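Iron transport multicopper oxidase FET3 (Saccharomyces cerevisiae, PDB 1ZPU) oxidises ferrous iron to ferric iron with molecular oxygen at the yeast cell surface, using four copper ions, so that the iron can be taken up with high affinity. Local coordinates at residues F394-R408 with D437-F451. Numbering follows the deposited sequence.
With CU1 (copper (I) ion), chain B; CU1 (copper (I) ion), chain C.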
# COMPACT_ATOMS: atom_id res chain seq x y z
N PHE A 394 -6.69 -2.62 3.09
CA PHE A 394 -7.09 -1.59 2.16
C PHE A 394 -6.34 -0.32 2.43
O PHE A 394 -6.08 0.03 3.59
CB PHE A 394 -8.60 -1.36 2.19
CG PHE A 394 -9.38 -2.50 1.62
CD1 PHE A 394 -9.86 -3.50 2.44
CD2 PHE A 394 -9.59 -2.59 0.25
CE1 PHE A 394 -10.55 -4.58 1.91
CE2 PHE A 394 -10.30 -3.67 -0.28
CZ PHE A 394 -10.79 -4.66 0.56
N HIS A 395 -5.99 0.37 1.35
CA HIS A 395 -5.20 1.56 1.44
C HIS A 395 -5.87 2.69 0.65
O HIS A 395 -6.50 2.44 -0.40
CB HIS A 395 -3.77 1.29 0.97
CG HIS A 395 -3.01 2.52 0.59
ND1 HIS A 395 -2.68 3.49 1.50
CD2 HIS A 395 -2.56 2.94 -0.61
CE1 HIS A 395 -2.03 4.46 0.88
NE2 HIS A 395 -1.95 4.15 -0.40
N LEU A 396 -5.76 3.91 1.18
CA LEU A 396 -6.38 5.08 0.59
C LEU A 396 -5.34 6.12 0.22
O LEU A 396 -4.60 6.59 1.08
CB LEU A 396 -7.39 5.69 1.57
CG LEU A 396 -8.11 7.00 1.18
CD1 LEU A 396 -9.07 6.83 -0.01
CD2 LEU A 396 -8.84 7.56 2.40
N HIS A 397 -5.29 6.47 -1.06
CA HIS A 397 -4.37 7.50 -1.54
C HIS A 397 -4.83 8.88 -1.07
O HIS A 397 -6.02 9.09 -0.86
CB HIS A 397 -4.29 7.49 -3.06
CG HIS A 397 -3.54 6.34 -3.63
ND1 HIS A 397 -2.51 6.50 -4.53
CD2 HIS A 397 -3.67 5.00 -3.45
CE1 HIS A 397 -2.04 5.32 -4.88
NE2 HIS A 397 -2.72 4.39 -4.23
N GLY A 398 -3.87 9.80 -0.90
CA GLY A 398 -4.18 11.21 -0.62
C GLY A 398 -4.59 11.59 0.80
O GLY A 398 -4.71 12.78 1.10
N HIS A 399 -4.81 10.61 1.66
CA HIS A 399 -5.28 10.87 3.03
C HIS A 399 -4.76 9.87 4.05
O HIS A 399 -4.44 8.72 3.72
CB HIS A 399 -6.80 10.83 3.10
CG HIS A 399 -7.49 11.78 2.18
ND1 HIS A 399 -7.70 13.10 2.51
CD2 HIS A 399 -8.07 11.60 0.97
CE1 HIS A 399 -8.36 13.70 1.52
NE2 HIS A 399 -8.59 12.80 0.58
N ALA A 400 -4.67 10.31 5.29
CA ALA A 400 -4.65 9.41 6.43
C ALA A 400 -6.04 9.49 7.05
O ALA A 400 -6.49 10.56 7.45
CB ALA A 400 -3.59 9.84 7.42
N PHE A 401 -6.74 8.36 7.11
CA PHE A 401 -8.13 8.36 7.58
C PHE A 401 -8.26 8.04 9.07
O PHE A 401 -7.35 7.51 9.68
CB PHE A 401 -8.96 7.36 6.78
CG PHE A 401 -8.29 6.05 6.59
CD1 PHE A 401 -7.66 5.75 5.39
CD2 PHE A 401 -8.25 5.12 7.62
CE1 PHE A 401 -7.02 4.53 5.22
CE2 PHE A 401 -7.62 3.90 7.46
CZ PHE A 401 -7.00 3.60 6.26
N GLN A 402 -9.42 8.37 9.63
CA GLN A 402 -9.76 7.98 11.00
C GLN A 402 -10.40 6.60 10.99
O GLN A 402 -11.38 6.37 10.28
CB GLN A 402 -10.73 8.98 11.66
CG GLN A 402 -10.23 10.41 11.66
CD GLN A 402 -11.05 11.34 12.55
OE1 GLN A 402 -12.24 11.11 12.80
NE2 GLN A 402 -10.41 12.42 13.03
N THR A 403 -9.86 5.67 11.78
CA THR A 403 -10.43 4.35 11.92
C THR A 403 -11.39 4.36 13.08
O THR A 403 -10.97 4.39 14.24
CB THR A 403 -9.35 3.30 12.21
OG1 THR A 403 -8.33 3.37 11.21
CG2 THR A 403 -9.95 1.91 12.20
N ILE A 404 -12.69 4.33 12.79
CA ILE A 404 -13.69 4.46 13.85
C ILE A 404 -14.37 3.13 14.24
O ILE A 404 -14.88 3.00 15.36
CB ILE A 404 -14.74 5.55 13.53
CG1 ILE A 404 -15.62 5.12 12.37
CG2 ILE A 404 -14.05 6.87 13.22
CD1 ILE A 404 -16.90 5.87 12.32
N GLN A 405 -14.37 2.16 13.33
CA GLN A 405 -14.74 0.77 13.65
C GLN A 405 -13.98 -0.22 12.79
O GLN A 405 -13.79 -0.01 11.59
CB GLN A 405 -16.25 0.51 13.51
CG GLN A 405 -16.61 -0.98 13.64
CD GLN A 405 -18.08 -1.25 13.93
OE1 GLN A 405 -18.65 -0.74 14.91
NE2 GLN A 405 -18.70 -2.08 13.11
N ARG A 406 -13.52 -1.30 13.42
CA ARG A 406 -12.95 -2.43 12.72
C ARG A 406 -13.30 -3.70 13.47
O ARG A 406 -12.60 -4.10 14.40
CB ARG A 406 -11.44 -2.28 12.61
CG ARG A 406 -10.81 -3.43 11.84
CD ARG A 406 -9.65 -3.98 12.60
NE ARG A 406 -8.44 -3.67 11.88
CZ ARG A 406 -7.28 -3.35 12.44
NH1 ARG A 406 -7.17 -3.30 13.77
NH2 ARG A 406 -6.23 -3.08 11.66
N ASP A 407 -14.38 -4.35 13.04
CA ASP A 407 -14.99 -5.44 13.79
C ASP A 407 -14.08 -6.68 13.89
O ASP A 407 -13.08 -6.79 13.16
CB ASP A 407 -16.37 -5.77 13.19
CG ASP A 407 -17.36 -6.34 14.20
OD1 ASP A 407 -16.99 -6.59 15.37
OD2 ASP A 407 -18.53 -6.56 13.82
N ARG A 408 -14.42 -7.59 14.81
CA ARG A 408 -13.66 -8.82 15.09
C ARG A 408 -13.69 -9.81 13.93
O ARG A 408 -14.46 -9.65 12.99
CB ARG A 408 -14.23 -9.52 16.33
CG ARG A 408 -15.60 -10.17 16.12
CD ARG A 408 -16.12 -10.82 17.38
NE ARG A 408 -17.44 -11.43 17.23
CZ ARG A 408 -17.68 -12.67 16.80
NH1 ARG A 408 -16.68 -13.47 16.44
NH2 ARG A 408 -18.92 -13.12 16.72
N ASP A 437 -2.96 5.13 6.83
CA ASP A 437 -3.31 5.07 5.41
C ASP A 437 -3.63 3.66 4.93
O ASP A 437 -4.10 3.47 3.81
CB ASP A 437 -2.26 5.77 4.54
CG ASP A 437 -0.90 5.09 4.59
OD1 ASP A 437 0.09 5.83 4.82
OD2 ASP A 437 -0.81 3.85 4.40
N THR A 438 -3.38 2.67 5.77
CA THR A 438 -3.58 1.29 5.37
C THR A 438 -4.10 0.52 6.57
O THR A 438 -3.52 0.58 7.65
CB THR A 438 -2.27 0.69 4.80
OG1 THR A 438 -1.73 1.59 3.80
CG2 THR A 438 -2.49 -0.69 4.20
N LEU A 439 -5.20 -0.20 6.35
CA LEU A 439 -5.97 -0.82 7.41
C LEU A 439 -6.55 -2.13 6.90
O LEU A 439 -7.05 -2.18 5.80
CB LEU A 439 -7.12 0.10 7.83
CG LEU A 439 -8.08 -0.35 8.92
CD1 LEU A 439 -7.52 -0.06 10.32
CD2 LEU A 439 -9.46 0.28 8.73
N TYR A 440 -6.49 -3.18 7.71
CA TYR A 440 -7.06 -4.47 7.34
C TYR A 440 -8.48 -4.68 7.88
O TYR A 440 -8.79 -4.29 9.01
CB TYR A 440 -6.14 -5.63 7.77
CG TYR A 440 -5.97 -5.88 9.27
CD1 TYR A 440 -6.94 -6.55 10.00
CD2 TYR A 440 -4.82 -5.48 9.93
CE1 TYR A 440 -6.79 -6.79 11.37
CE2 TYR A 440 -4.64 -5.72 11.28
CZ TYR A 440 -5.63 -6.37 12.00
OH TYR A 440 -5.48 -6.63 13.35
N VAL A 441 -9.35 -5.28 7.06
CA VAL A 441 -10.56 -5.94 7.55
C VAL A 441 -10.22 -7.36 7.93
O VAL A 441 -9.44 -8.02 7.23
CB VAL A 441 -11.65 -6.13 6.48
CG1 VAL A 441 -12.93 -5.43 6.89
CG2 VAL A 441 -11.16 -5.78 5.09
N ARG A 442 -10.84 -7.83 9.00
CA ARG A 442 -10.70 -9.21 9.40
C ARG A 442 -11.60 -10.09 8.53
O ARG A 442 -12.52 -9.58 7.88
CB ARG A 442 -10.97 -9.36 10.90
CG ARG A 442 -9.86 -8.76 11.76
CD ARG A 442 -10.17 -8.80 13.24
NE ARG A 442 -9.11 -8.15 14.02
CZ ARG A 442 -9.25 -7.00 14.67
NH1 ARG A 442 -10.40 -6.34 14.67
NH2 ARG A 442 -8.21 -6.50 15.34
N PRO A 443 -11.32 -11.40 8.49
CA PRO A 443 -12.17 -12.34 7.75
C PRO A 443 -13.66 -12.16 8.03
O PRO A 443 -14.10 -12.17 9.19
CB PRO A 443 -11.70 -13.70 8.26
CG PRO A 443 -10.25 -13.48 8.51
CD PRO A 443 -10.17 -12.10 9.10
N GLN A 444 -14.42 -11.98 6.95
CA GLN A 444 -15.88 -11.90 6.99
C GLN A 444 -16.39 -10.77 7.89
O GLN A 444 -17.53 -10.80 8.36
CB GLN A 444 -16.49 -13.24 7.40
CG GLN A 444 -16.04 -14.43 6.56
CD GLN A 444 -17.05 -15.59 6.60
OE1 GLN A 444 -17.58 -15.98 5.56
NE2 GLN A 444 -17.32 -16.11 7.79
N SER A 445 -15.57 -9.75 8.12
CA SER A 445 -15.91 -8.68 9.04
C SER A 445 -16.16 -7.35 8.33
O SER A 445 -16.52 -7.31 7.16
CB SER A 445 -14.85 -8.55 10.13
OG SER A 445 -15.41 -7.93 11.27
N ASN A 446 -15.98 -6.25 9.06
CA ASN A 446 -16.25 -4.92 8.52
C ASN A 446 -15.36 -3.87 9.14
O ASN A 446 -14.78 -4.08 10.20
CB ASN A 446 -17.73 -4.54 8.71
CG ASN A 446 -18.19 -4.62 10.16
OD1 ASN A 446 -17.94 -3.72 10.96
ND2 ASN A 446 -18.86 -5.70 10.51
N PHE A 447 -15.24 -2.73 8.46
CA PHE A 447 -14.66 -1.55 9.07
C PHE A 447 -15.31 -0.28 8.57
O PHE A 447 -16.02 -0.28 7.56
CB PHE A 447 -13.12 -1.53 8.98
CG PHE A 447 -12.55 -1.24 7.61
CD1 PHE A 447 -11.51 -2.01 7.11
CD2 PHE A 447 -12.98 -0.16 6.84
CE1 PHE A 447 -10.92 -1.74 5.87
CE2 PHE A 447 -12.42 0.11 5.60
CZ PHE A 447 -11.38 -0.68 5.11
N VAL A 448 -15.10 0.80 9.32
CA VAL A 448 -15.62 2.12 8.96
C VAL A 448 -14.52 3.14 9.19
O VAL A 448 -13.94 3.23 10.27
CB VAL A 448 -16.88 2.51 9.77
CG1 VAL A 448 -17.44 3.82 9.26
CG2 VAL A 448 -17.94 1.45 9.66
N ILE A 449 -14.23 3.89 8.13
CA ILE A 449 -13.23 4.95 8.19
C ILE A 449 -13.86 6.26 7.79
O ILE A 449 -14.82 6.28 7.02
CB ILE A 449 -12.02 4.66 7.29
CG1 ILE A 449 -12.47 4.44 5.84
CG2 ILE A 449 -11.25 3.47 7.80
CD1 ILE A 449 -11.32 4.40 4.84
N ARG A 450 -13.32 7.36 8.32
CA ARG A 450 -13.79 8.70 8.00
C ARG A 450 -12.62 9.64 7.74
O ARG A 450 -11.57 9.54 8.38
CB ARG A 450 -14.65 9.26 9.13
CG ARG A 450 -16.05 8.72 9.14
CD ARG A 450 -16.88 9.50 10.11
NE ARG A 450 -17.92 8.64 10.66
CZ ARG A 450 -18.68 8.94 11.70
NH1 ARG A 450 -18.53 10.11 12.32
NH2 ARG A 450 -19.58 8.08 12.13
N PHE A 451 -12.83 10.55 6.79
CA PHE A 451 -11.85 11.59 6.46
C PHE A 451 -12.54 12.79 5.83
O PHE A 451 -13.64 12.67 5.31
CB PHE A 451 -10.75 11.04 5.52
CG PHE A 451 -11.23 10.71 4.13
CD1 PHE A 451 -11.03 11.60 3.08
CD2 PHE A 451 -11.87 9.50 3.87
CE1 PHE A 451 -11.46 11.29 1.80
CE2 PHE A 451 -12.29 9.19 2.59
CZ PHE A 451 -12.09 10.08 1.56
CU CU1 B . -0.57 5.05 -1.62
CU CU1 C . -2.44 2.35 -4.81
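Phe394 pairs with Leu439 and Gln402 with Arg450, each in an antiparallel hydrogen-bonded pair, but in different sheets: each segment runs through both layers of the third cupredoxin domain's beta sandwich. Strand 401-406 meets strand 446-451 with a classic beta bulge, where Ile404 N and Gln405 N both hydrogen-bond to Val448 O.

Apolar side chains meet between the layers. Ile449 CD1 sits over a face of the Phe401 ring, 4.0 Å from its centroid, while Leu439 CB meets that ring's edge at CZ. Leu396 CD2 likewise lies over a face of Phe451.

The bent chain of Arg406 lays its guanidinium flat on Tyr440, planes at 17°, in a cation-pi stack; Leu439 CD1 covers the opposite face. Arg406 NE also hydrogen-bonds to Tyr440 O at 3.0 Å, in the guanidinium plane, which fixes the group's rotation, and salt bridges tie NH1 to Asp298 and NH2 to Asp299.

At the copper end, His395 NE2 binds the type 2 copper with His60, and His397 binds a type 3 copper. With CG anti to the backbone N (chi1 161°), His395 ND1 donates a hydrogen bond to Asp437 O, 2.7 Å away, from above the carbonyl plane; Leu396 N hydrogen-bonds to the same oxygen nearly along its C=O axis.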